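Local coordinates for protein dihydropteroate synthase (Xanthomonas albilineans, PDB 6Q62) that probably catalyses the condensation of para-aminobenzoate with 6-hydroxymethyl-7,8-dihydropterin diphosphate to form 7,8-dihydropteroate, the immediate precursor of folate derivatives, at residues Leu223-Ser228 with Gln240-Ser245; Val219-Ser224 with Leu258-His263; Gln204-Leu209 with Leu250-Arg255. All coordinates share one frame; numbering follows the deposited sequence.

Followed from the N terminus, the chain first passes the end of helix 199-207, whose segment Gln-204-Leu-209 meets Leu-250-Arg-255 about 40 residues later in contact 3. Next comes the segment Val-219-Ser-224, which carries strand 220-221 and shares Leu-223 and Ser-224 with contact 1. Contact 1 closes first, when Gln-240-Ser-245 opens helix 242-254, so it nests inside the loop of contact 3. Contact 3 then closes at the far end of the same helix. Contact 2 closes last, pairing Val-219-Ser-224 with Leu-258-His-263, so contacts 2 and 3 cross. Together they bind the seventh and eighth barrel strands to helices 199-207 and 242-254, with Ala-252 packed against Ala-221 and Leu-260.

Contact 1 of 3, residues Leu223-Ser228 with Gln240-Ser245; sequences LSRKRS and QRVAGS. With 6GU (6-chloroguanine), chain E; SO4 (sulfate ion), chain I.
The guanidinium of Arg-241 works through its edge. Arg-225 O lies close to its plane, and a sulfate ion, probably from the crystallisation liquor, fills another part of the same rim. NH1 of Arg-241 donates to Arg-225 O at 2.8 Å with an N-H...O angle of 158°, although it approaches from above the carbonyl plane. The same NH1 of Arg-241 also reaches sulfate O3 at 2.8 Å, and NH2 of Arg-241 holds sulfate O4 at 2.8 Å. Arg-227 presents a face instead of an edge, with sulfate O4 3.8 Å above the plane of its guanidinium, so two arginines gather round one anion. Arg-241 spans the gap because its chain is extended from CG to NE, leaving the backbone with CG opposite the carbonyl carbon (chi1 -63°). Arg-241 NE is hydrogen-bonded to Arg-235 O.

The carbonyl that Arg-241 grips belongs to a type II beta turn from Leu-223 to Lys-226, whose third residue, Arg-225, has a positive phi of 55°. In this TIM barrel the turn follows strand 220-221 and leads into helix 227-233, while Arg-241 stands at the N-cap position of helix 242-254. Lys-226 lines the pocket of the bound 6-chloroguanine.

A second polar link lies one turn along the helix: Arg-225 N donates to Ser-245 OG at 2.8 Å. Ser-245 OG in turn donates a hydrogen bond to Arg-241 O at 2.7 Å, and Ser-245 N reaches this carbonyl from the opposite face. Arg-225 runs alongside Val-242, with Arg-225 NH2 3.9 Å from Val-242 CG2, toward a salt bridge with Asp-264.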
loop_
_atom_site.group_PDB
_atom_site.type_symbol
_atom_site.label_atom_id
_atom_site.label_comp_id
_atom_site.label_asym_id
_atom_site.label_seq_id
_atom_site.Cartn_x
_atom_site.Cartn_y
_atom_site.Cartn_z
ATOM N N LEU A 223 -9.414 -9.254 -1.153
ATOM C CA LEU A 223 -8.555 -9.601 -2.296
ATOM C C LEU A 223 -7.256 -10.197 -1.774
ATOM O O LEU A 223 -6.327 -10.445 -2.548
ATOM C CB LEU A 223 -8.237 -8.330 -3.127
ATOM C CG LEU A 223 -9.408 -7.584 -3.769
ATOM C CD1 LEU A 223 -9.662 -6.262 -3.065
ATOM C CD2 LEU A 223 -9.119 -7.283 -5.203
ATOM N N SER A 224 -7.215 -10.480 -0.481
ATOM C CA SER A 224 -6.003 -10.897 0.217
ATOM C C SER A 224 -5.279 -12.112 -0.349
ATOM O O SER A 224 -5.750 -13.235 -0.290
ATOM C CB SER A 224 -6.285 -11.085 1.700
ATOM O OG SER A 224 -5.055 -11.211 2.379
ATOM N N ARG A 225 -4.065 -11.855 -0.873
ATOM C CA ARG A 225 -3.132 -12.845 -1.422
ATOM C C ARG A 225 -3.764 -13.696 -2.513
ATOM O O ARG A 225 -3.294 -14.810 -2.789
ATOM C CB ARG A 225 -2.563 -13.735 -0.302
ATOM C CG ARG A 225 -1.827 -12.935 0.789
ATOM C CD ARG A 225 -1.395 -13.908 1.848
ATOM N NE ARG A 225 -0.601 -13.278 2.908
ATOM C CZ ARG A 225 0.220 -13.949 3.707
ATOM N NH1 ARG A 225 0.331 -15.266 3.599
ATOM N NH2 ARG A 225 0.928 -13.310 4.627
ATOM N N LYS A 226 -4.806 -13.155 -3.145
ATOM C CA LYS A 226 -5.521 -13.932 -4.146
ATOM C C LYS A 226 -4.765 -14.039 -5.465
ATOM O O LYS A 226 -3.860 -13.239 -5.744
ATOM C CB LYS A 226 -6.930 -13.406 -4.329
ATOM C CG LYS A 226 -7.763 -13.698 -3.062
ATOM C CD LYS A 226 -9.211 -13.388 -3.233
ATOM C CE LYS A 226 -9.948 -14.039 -2.076
ATOM N NZ LYS A 226 -11.337 -13.596 -2.064
ATOM N N ARG A 227 -5.132 -15.051 -6.280
ATOM C CA ARG A 227 -4.481 -15.327 -7.558
ATOM C C ARG A 227 -4.405 -14.089 -8.424
ATOM O O ARG A 227 -3.364 -13.894 -9.047
ATOM C CB ARG A 227 -5.209 -16.474 -8.318
ATOM C CG ARG A 227 -4.621 -16.793 -9.702
ATOM C CD ARG A 227 -5.359 -17.913 -10.428
ATOM N NE ARG A 227 -5.277 -19.185 -9.700
ATOM C CZ ARG A 227 -4.356 -20.124 -9.906
ATOM N NH1 ARG A 227 -3.453 -19.982 -10.870
ATOM N NH2 ARG A 227 -4.354 -21.230 -9.172
ATOM N N SER A 228 -5.483 -13.281 -8.508
ATOM C CA SER A 228 -5.496 -12.070 -9.330
ATOM C C SER A 228 -4.421 -11.105 -8.924
ATOM O O SER A 228 -3.777 -10.535 -9.804
ATOM C CB SER A 228 -6.862 -11.407 -9.324
ATOM O OG SER A 228 -7.754 -12.254 -10.023
ATOM N N GLN A 240 4.174 -13.811 -1.095
ATOM C CA GLN A 240 4.886 -12.796 -1.891
ATOM C C GLN A 240 3.915 -11.712 -2.349
ATOM O O GLN A 240 4.330 -10.708 -2.925
ATOM C CB GLN A 240 5.540 -13.448 -3.140
ATOM C CG GLN A 240 6.612 -14.479 -2.802
ATOM C CD GLN A 240 7.116 -15.248 -4.010
ATOM O OE1 GLN A 240 6.403 -15.481 -4.998
ATOM N NE2 GLN A 240 8.374 -15.664 -3.938
ATOM N N ARG A 241 2.604 -11.903 -2.052
ATOM C CA ARG A 241 1.552 -11.003 -2.534
ATOM C C ARG A 241 1.088 -9.986 -1.508
ATOM O O ARG A 241 0.057 -9.332 -1.707
ATOM C CB ARG A 241 0.341 -11.841 -2.988
ATOM C CG ARG A 241 0.646 -12.764 -4.141
ATOM C CD ARG A 241 -0.459 -13.776 -4.291
ATOM N NE ARG A 241 -0.109 -14.777 -5.301
ATOM C CZ ARG A 241 -0.837 -15.849 -5.584
ATOM N NH1 ARG A 241 -1.974 -16.077 -4.939
ATOM N NH2 ARG A 241 -0.450 -16.689 -6.538
ATOM N N VAL A 242 1.849 -9.811 -0.453
ATOM C CA VAL A 242 1.432 -8.899 0.610
ATOM C C VAL A 242 1.346 -7.434 0.134
ATOM O O VAL A 242 0.314 -6.802 0.325
ATOM C CB VAL A 242 2.301 -9.057 1.854
ATOM C CG1 VAL A 242 1.841 -8.109 2.950
ATOM C CG2 VAL A 242 2.325 -10.504 2.348
ATOM N N ALA A 243 2.407 -6.895 -0.512
ATOM C CA ALA A 243 2.337 -5.503 -0.949
ATOM C C ALA A 243 1.209 -5.231 -1.944
ATOM O O ALA A 243 0.488 -4.234 -1.805
ATOM C CB ALA A 243 3.672 -5.078 -1.539
ATOM N N GLY A 244 1.014 -6.119 -2.922
ATOM C CA GLY A 244 -0.068 -5.944 -3.883
ATOM C C GLY A 244 -1.445 -6.034 -3.232
ATOM O O GLY A 244 -2.371 -5.317 -3.637
ATOM N N SER A 245 -1.570 -6.916 -2.214
ATOM C CA SER A 245 -2.838 -7.089 -1.467
ATOM C C SER A 245 -3.148 -5.831 -0.652
ATOM O O SER A 245 -4.283 -5.342 -0.675
ATOM C CB SER A 245 -2.752 -8.306 -0.559
ATOM O OG SER A 245 -2.597 -9.489 -1.330
HETATM CL CL6 6GU E . -13.467 -12.375 -0.696
HETATM N N1 6GU E . -15.216 -12.506 1.059
HETATM C C2 6GU E . -15.877 -13.222 2.057
HETATM N N2 6GU E . -16.952 -12.609 2.531
HETATM N N3 6GU E . -15.517 -14.468 2.532
HETATM C C4 6GU E . -14.418 -15.011 1.903
HETATM C C5 6GU E . -13.709 -14.353 0.862
HETATM C C6 6GU E . -14.185 -13.125 0.526
HETATM N N7 6GU E . -12.669 -15.172 0.430
HETATM C C8 6GU E . -12.787 -16.308 1.226
HETATM N N9 6GU E . -13.813 -16.242 2.116
HETATM S S SO4 I . -3.041 -19.386 -5.999
HETATM O O1 SO4 I . -2.242 -20.400 -5.306
HETATM O O2 SO4 I . -4.204 -20.010 -6.638
HETATM O O3 SO4 I . -3.494 -18.402 -5.022
HETATM O O4 SO4 I . -2.249 -18.755 -7.045
#

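Contact 2 of 3, residues Val219-Ser224 with Leu258-His263; sequences VLAGLS and LLLRVH. With 6GU (6-chloroguanine), chain E; SO4 (sulfate ion), chain H.
Ser-224 swings its hydroxyl away from its own amide (chi1 -168°) while His-263 sets its ring beside the backbone nitrogen (chi1 -65°), and these two rotations bring Ser-224 OG within 2.6 Å of His-263 ND1. This hydrogen bond lies at the ring edge, near its plane. His-263 N adds a second bond to the same hydroxyl, 3.0 Å from Ser-224 OG, so the oxygen is held from both backbone and ring. Across the ring, His-263 NE2 donates at 3.0 Å to O1 of a second sulfate, distinct from the ion of contact 1 and also probably from the crystallisation liquor.

The chain of Arg-261 runs extended from CG to NE. Both Arg-261 NH1 and Arg-261 NH2 donate to this second sulfate, Arg-261 NH2 to its O3 at 2.9 Å, while one guanidinium face carries 6-chloroguanine, whose N9 lies 3.2 Å above the plane. Asp-61 forms a salt bridge with Arg-261 NE. Gly-222 lines the same 6-chloroguanine pocket.

The backbones pair as parallel strands. Ala-221 N donates to Leu-259 O at 2.9 Å and Arg-261 N to Ala-221 O at 3.0 Å, so Ala-221 bonds on either side of Leu-260. Val-219 O accepts from both Leu-258 N and Leu-259 N.

Strand 259-262 lies between strands 21-27 and 220-221. Ala-221 and Leu-260 turn to Ala-252 of helix 242-254, whereas Leu-220 and Leu-259 face the other way. Backbone hydrogen bonding of Leu-220 with Ile-189 joins strand 220-221 to strand 187-190, closing the ring of the TIM barrel.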
loop_
_atom_site.group_PDB
_atom_site.type_symbol
_atom_site.label_atom_id
_atom_site.label_comp_id
_atom_site.label_asym_id
_atom_site.label_seq_id
_atom_site.Cartn_x
_atom_site.Cartn_y
_atom_site.Cartn_z
ATOM N N VAL A 219 -20.032 -2.458 2.341
ATOM C CA VAL A 219 -19.413 -3.374 1.376
ATOM C C VAL A 219 -18.108 -3.920 1.942
ATOM O O VAL A 219 -17.264 -3.155 2.458
ATOM C CB VAL A 219 -19.202 -2.654 0.009
ATOM C CG1 VAL A 219 -18.388 -3.489 -0.991
ATOM C CG2 VAL A 219 -20.521 -2.195 -0.611
ATOM N N LEU A 220 -17.953 -5.241 1.871
ATOM C CA LEU A 220 -16.747 -5.940 2.301
ATOM C C LEU A 220 -15.976 -6.302 1.032
ATOM O O LEU A 220 -16.580 -6.770 0.066
ATOM C CB LEU A 220 -17.144 -7.212 3.072
ATOM C CG LEU A 220 -16.028 -8.064 3.693
ATOM C CD1 LEU A 220 -16.553 -8.866 4.857
ATOM C CD2 LEU A 220 -15.317 -8.959 2.703
ATOM N N ALA A 221 -14.649 -6.116 1.042
ATOM C CA ALA A 221 -13.800 -6.491 -0.102
ATOM C C ALA A 221 -12.726 -7.394 0.454
ATOM O O ALA A 221 -12.116 -7.067 1.446
ATOM C CB ALA A 221 -13.139 -5.254 -0.720
ATOM N N GLY A 222 -12.502 -8.510 -0.200
ATOM C CA GLY A 222 -11.470 -9.459 0.189
ATOM C C GLY A 222 -10.619 -9.824 -1.019
ATOM O O GLY A 222 -11.057 -10.617 -1.844
ATOM N N LEU A 223 -9.414 -9.254 -1.153
ATOM C CA LEU A 223 -8.555 -9.601 -2.296
ATOM C C LEU A 223 -7.256 -10.197 -1.774
ATOM O O LEU A 223 -6.327 -10.445 -2.548
ATOM C CB LEU A 223 -8.237 -8.330 -3.127
ATOM C CG LEU A 223 -9.408 -7.584 -3.769
ATOM C CD1 LEU A 223 -9.662 -6.262 -3.065
ATOM C CD2 LEU A 223 -9.119 -7.283 -5.203
ATOM N N SER A 224 -7.215 -10.480 -0.481
ATOM C CA SER A 224 -6.003 -10.897 0.217
ATOM C C SER A 224 -5.279 -12.112 -0.349
ATOM O O SER A 224 -5.750 -13.235 -0.290
ATOM C CB SER A 224 -6.285 -11.085 1.700
ATOM O OG SER A 224 -5.055 -11.211 2.379
ATOM N N LEU A 258 -16.176 -0.603 3.326
ATOM C CA LEU A 258 -16.054 -0.309 4.777
ATOM C C LEU A 258 -15.449 -1.458 5.572
ATOM O O LEU A 258 -15.112 -1.306 6.753
ATOM C CB LEU A 258 -17.375 0.163 5.410
ATOM C CG LEU A 258 -17.778 1.564 4.955
ATOM C CD1 LEU A 258 -19.288 1.804 5.175
ATOM C CD2 LEU A 258 -16.866 2.617 5.594
ATOM N N LEU A 259 -15.327 -2.623 4.944
ATOM C CA LEU A 259 -14.703 -3.776 5.626
ATOM C C LEU A 259 -13.721 -4.425 4.670
ATOM O O LEU A 259 -14.025 -4.570 3.473
ATOM C CB LEU A 259 -15.784 -4.816 6.061
ATOM C CG LEU A 259 -16.064 -4.980 7.561
ATOM C CD1 LEU A 259 -16.817 -6.271 7.811
ATOM C CD2 LEU A 259 -14.785 -5.102 8.374
ATOM N N LEU A 260 -12.565 -4.826 5.189
ATOM C CA LEU A 260 -11.475 -5.406 4.366
ATOM C C LEU A 260 -11.056 -6.715 4.980
ATOM O O LEU A 260 -10.712 -6.760 6.170
ATOM C CB LEU A 260 -10.257 -4.451 4.267
ATOM C CG LEU A 260 -10.611 -3.062 3.687
ATOM C CD1 LEU A 260 -9.537 -2.072 3.988
ATOM C CD2 LEU A 260 -10.940 -3.156 2.162
ATOM N N ARG A 261 -11.170 -7.792 4.203
ATOM C CA ARG A 261 -10.910 -9.152 4.719
ATOM C C ARG A 261 -9.492 -9.530 4.347
ATOM O O ARG A 261 -9.208 -9.807 3.175
ATOM C CB ARG A 261 -11.950 -10.138 4.160
ATOM C CG ARG A 261 -11.773 -11.558 4.740
ATOM C CD ARG A 261 -12.884 -12.508 4.287
ATOM N NE ARG A 261 -12.660 -13.837 4.869
ATOM C CZ ARG A 261 -11.846 -14.763 4.365
ATOM N NH1 ARG A 261 -11.176 -14.530 3.247
ATOM N NH2 ARG A 261 -11.690 -15.926 4.983
ATOM N N VAL A 262 -8.601 -9.532 5.346
ATOM C CA VAL A 262 -7.165 -9.672 5.051
ATOM C C VAL A 262 -6.418 -10.684 5.894
ATOM O O VAL A 262 -6.765 -10.924 7.044
ATOM C CB VAL A 262 -6.455 -8.278 5.162
ATOM C CG1 VAL A 262 -7.265 -7.168 4.480
ATOM C CG2 VAL A 262 -6.192 -7.898 6.616
ATOM N N HIS A 263 -5.282 -11.183 5.349
ATOM C CA HIS A 263 -4.360 -12.021 6.121
ATOM C C HIS A 263 -3.347 -11.087 6.826
ATOM O O HIS A 263 -2.968 -11.337 7.967
ATOM C CB HIS A 263 -3.540 -12.936 5.179
ATOM C CG HIS A 263 -4.351 -13.949 4.444
ATOM N ND1 HIS A 263 -4.802 -13.712 3.172
ATOM C CD2 HIS A 263 -4.734 -15.193 4.822
ATOM C CE1 HIS A 263 -5.490 -14.794 2.818
ATOM N NE2 HIS A 263 -5.461 -15.717 3.774
HETATM CL CL6 6GU E . -13.467 -12.375 -0.696
HETATM N N1 6GU E . -15.216 -12.506 1.059
HETATM C C2 6GU E . -15.877 -13.222 2.057
HETATM N N2 6GU E . -16.952 -12.609 2.531
HETATM N N3 6GU E . -15.517 -14.468 2.532
HETATM C C4 6GU E . -14.418 -15.011 1.903
HETATM C C5 6GU E . -13.709 -14.353 0.862
HETATM C C6 6GU E . -14.185 -13.125 0.526
HETATM N N7 6GU E . -12.669 -15.172 0.430
HETATM C C8 6GU E . -12.787 -16.308 1.226
HETATM N N9 6GU E . -13.813 -16.242 2.116
HETATM S S SO4 H . -8.824 -17.556 2.493
HETATM O O1 SO4 H . -7.436 -17.762 2.950
HETATM O O2 SO4 H . -9.178 -18.541 1.461
HETATM O O3 SO4 H . -9.784 -17.721 3.641
HETATM O O4 SO4 H . -8.978 -16.234 1.908
HETATM O O HOH W 1 -9.784 -11.724 1.303
#

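Contact 3 of 3, residues Gln204-Leu209 with Leu250-Arg255; sequences QLLAHL and LLAAQR
Leu-206 and Ala-252 bring their CA atoms to 6.4 Å, and Leu-209 and Arg-255 theirs to 5.9 Å, so the end of helix 199-207 and the residues just past it lie against the last turn of helix 242-254. Two outer helices of the TIM barrel are thus packed beside each other. The apolar part centres on the small side chain of Ala-252. Leu-206 has CG opposite its amide nitrogen (chi1 -180°), and its CD1 ends 3.8 Å from Ala-252 CB. Leu-209, whose CB points toward helix 242-254, adds its CD2 branch 4.1 Å from Ala-252 CB. The methyl of Ala-252 is therefore touched by one branch from each leucine.

Arg-255 passes beside the end of helix 199-207. Arg-255 CB packs 4.1 Å from Leu-209 CB, and the chain runs extended to NE, with Arg-255 CD 3.4 Å from Leu-206 O. One water joins the polar groups: it donates to Ala-207 O at 2.7 Å and accepts from Arg-255 NE at 2.7 Å, lying in the guanidinium plane. On its own helix, Arg-255 NH1 makes a weak bond to Leu-251 O, at most a slight additional restraint. Leu-251 and Gln-254 meet the second subunit, Gln-254 hydrogen-bonding to Gln-254 of that neighbouring chain, so this packing lies beside the dimer interface.

No direct hydrogen bond crosses between the segments. The leucine-alanine packing supplies contact without direction, while the arginine's positive charge lies near carbonyls at two C-terminal helix ends, Ala-207 O through water and Leu-251 O weakly, a placement probably favourable for both helix dipoles.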
loop_
_atom_site.group_PDB
_atom_site.type_symbol
_atom_site.label_atom_id
_atom_site.label_comp_id
_atom_site.label_asym_id
_atom_site.label_seq_id
_atom_site.Cartn_x
_atom_site.Cartn_y
_atom_site.Cartn_z
ATOM N N GLN A 204 -12.203 -5.087 -12.885
ATOM C CA GLN A 204 -13.431 -4.361 -13.234
ATOM C C GLN A 204 -14.278 -4.102 -11.992
ATOM O O GLN A 204 -14.751 -2.984 -11.792
ATOM C CB GLN A 204 -14.271 -5.140 -14.256
ATOM C CG GLN A 204 -13.738 -5.116 -15.694
ATOM C CD GLN A 204 -13.849 -3.765 -16.364
ATOM O OE1 GLN A 204 -14.825 -3.019 -16.196
ATOM N NE2 GLN A 204 -12.841 -3.431 -17.147
ATOM N N LEU A 205 -14.481 -5.131 -11.161
ATOM C CA LEU A 205 -15.296 -4.987 -9.952
ATOM C C LEU A 205 -14.697 -4.034 -8.956
ATOM O O LEU A 205 -15.444 -3.329 -8.267
ATOM C CB LEU A 205 -15.527 -6.352 -9.279
ATOM C CG LEU A 205 -16.518 -7.285 -9.990
ATOM C CD1 LEU A 205 -16.323 -8.696 -9.522
ATOM C CD2 LEU A 205 -17.973 -6.832 -9.761
ATOM N N LEU A 206 -13.351 -4.024 -8.847
ATOM C CA LEU A 206 -12.658 -3.114 -7.932
ATOM C C LEU A 206 -12.730 -1.684 -8.462
ATOM O O LEU A 206 -13.068 -0.773 -7.716
ATOM C CB LEU A 206 -11.190 -3.538 -7.745
ATOM C CG LEU A 206 -10.303 -2.696 -6.807
ATOM C CD1 LEU A 206 -10.961 -2.491 -5.455
ATOM C CD2 LEU A 206 -8.946 -3.400 -6.607
ATOM N N ALA A 207 -12.497 -1.506 -9.764
ATOM C CA ALA A 207 -12.562 -0.169 -10.357
ATOM C C ALA A 207 -13.981 0.416 -10.229
ATOM O O ALA A 207 -14.118 1.600 -9.942
ATOM C CB ALA A 207 -12.145 -0.233 -11.822
ATOM N N HIS A 208 -15.018 -0.428 -10.384
ATOM C CA HIS A 208 -16.428 -0.019 -10.310
ATOM C C HIS A 208 -17.086 -0.271 -8.957
ATOM O O HIS A 208 -18.310 -0.210 -8.848
ATOM C CB HIS A 208 -17.236 -0.668 -11.433
ATOM C CG HIS A 208 -16.833 -0.218 -12.794
ATOM N ND1 HIS A 208 -16.059 -1.006 -13.597
ATOM C CD2 HIS A 208 -17.119 0.929 -13.448
ATOM C CE1 HIS A 208 -15.930 -0.347 -14.735
ATOM N NE2 HIS A 208 -16.521 0.836 -14.678
ATOM N N LEU A 209 -16.274 -0.493 -7.906
ATOM C CA LEU A 209 -16.786 -0.710 -6.553
ATOM C C LEU A 209 -17.741 0.402 -6.060
ATOM O O LEU A 209 -18.711 0.072 -5.370
ATOM C CB LEU A 209 -15.636 -0.937 -5.564
ATOM C CG LEU A 209 -15.980 -1.744 -4.304
ATOM C CD1 LEU A 209 -16.398 -3.180 -4.654
ATOM C CD2 LEU A 209 -14.797 -1.795 -3.365
ATOM N N LEU A 250 -6.301 -0.900 0.073
ATOM C CA LEU A 250 -6.379 0.568 0.151
ATOM C C LEU A 250 -7.225 1.121 -0.974
ATOM O O LEU A 250 -8.070 1.980 -0.729
ATOM C CB LEU A 250 -4.948 1.150 0.107
ATOM C CG LEU A 250 -4.852 2.677 0.144
ATOM C CD1 LEU A 250 -5.599 3.250 1.367
ATOM C CD2 LEU A 250 -3.404 3.104 0.170
ATOM N N LEU A 251 -7.057 0.604 -2.214
ATOM C CA LEU A 251 -7.873 1.049 -3.342
ATOM C C LEU A 251 -9.353 0.753 -3.101
ATOM O O LEU A 251 -10.197 1.601 -3.392
ATOM C CB LEU A 251 -7.406 0.382 -4.673
ATOM C CG LEU A 251 -6.007 0.767 -5.141
ATOM C CD1 LEU A 251 -5.611 -0.083 -6.345
ATOM C CD2 LEU A 251 -5.923 2.282 -5.469
ATOM N N ALA A 252 -9.666 -0.415 -2.499
ATOM C CA ALA A 252 -11.059 -0.768 -2.205
ATOM C C ALA A 252 -11.657 0.206 -1.193
ATOM O O ALA A 252 -12.794 0.690 -1.372
ATOM C CB ALA A 252 -11.128 -2.202 -1.662
ATOM N N ALA A 253 -10.895 0.515 -0.142
ATOM C CA ALA A 253 -11.317 1.463 0.893
ATOM C C ALA A 253 -11.550 2.862 0.275
ATOM O O ALA A 253 -12.573 3.504 0.558
ATOM C CB ALA A 253 -10.259 1.532 1.974
ATOM N N GLN A 254 -10.662 3.300 -0.629
ATOM C CA GLN A 254 -10.848 4.590 -1.309
ATOM C C GLN A 254 -12.097 4.587 -2.178
ATOM O O GLN A 254 -12.726 5.631 -2.362
ATOM C CB GLN A 254 -9.627 4.884 -2.188
ATOM C CG GLN A 254 -8.379 5.167 -1.360
ATOM C CD GLN A 254 -7.192 5.405 -2.241
ATOM O OE1 GLN A 254 -7.061 4.822 -3.331
ATOM N NE2 GLN A 254 -6.307 6.290 -1.792
ATOM N N ARG A 255 -12.481 3.392 -2.693
ATOM C CA ARG A 255 -13.627 3.230 -3.567
ATOM C C ARG A 255 -14.923 2.849 -2.827
ATOM O O ARG A 255 -15.900 2.515 -3.482
ATOM C CB ARG A 255 -13.308 2.274 -4.718
ATOM C CG ARG A 255 -12.487 2.988 -5.790
ATOM C CD ARG A 255 -11.596 2.091 -6.615
ATOM N NE ARG A 255 -10.780 2.870 -7.551
ATOM C CZ ARG A 255 -9.667 3.542 -7.258
ATOM N NH1 ARG A 255 -9.216 3.593 -6.004
ATOM N NH2 ARG A 255 -9.021 4.204 -8.207
HETATM O O HOH W 2 -11.918 3.230 -10.009
#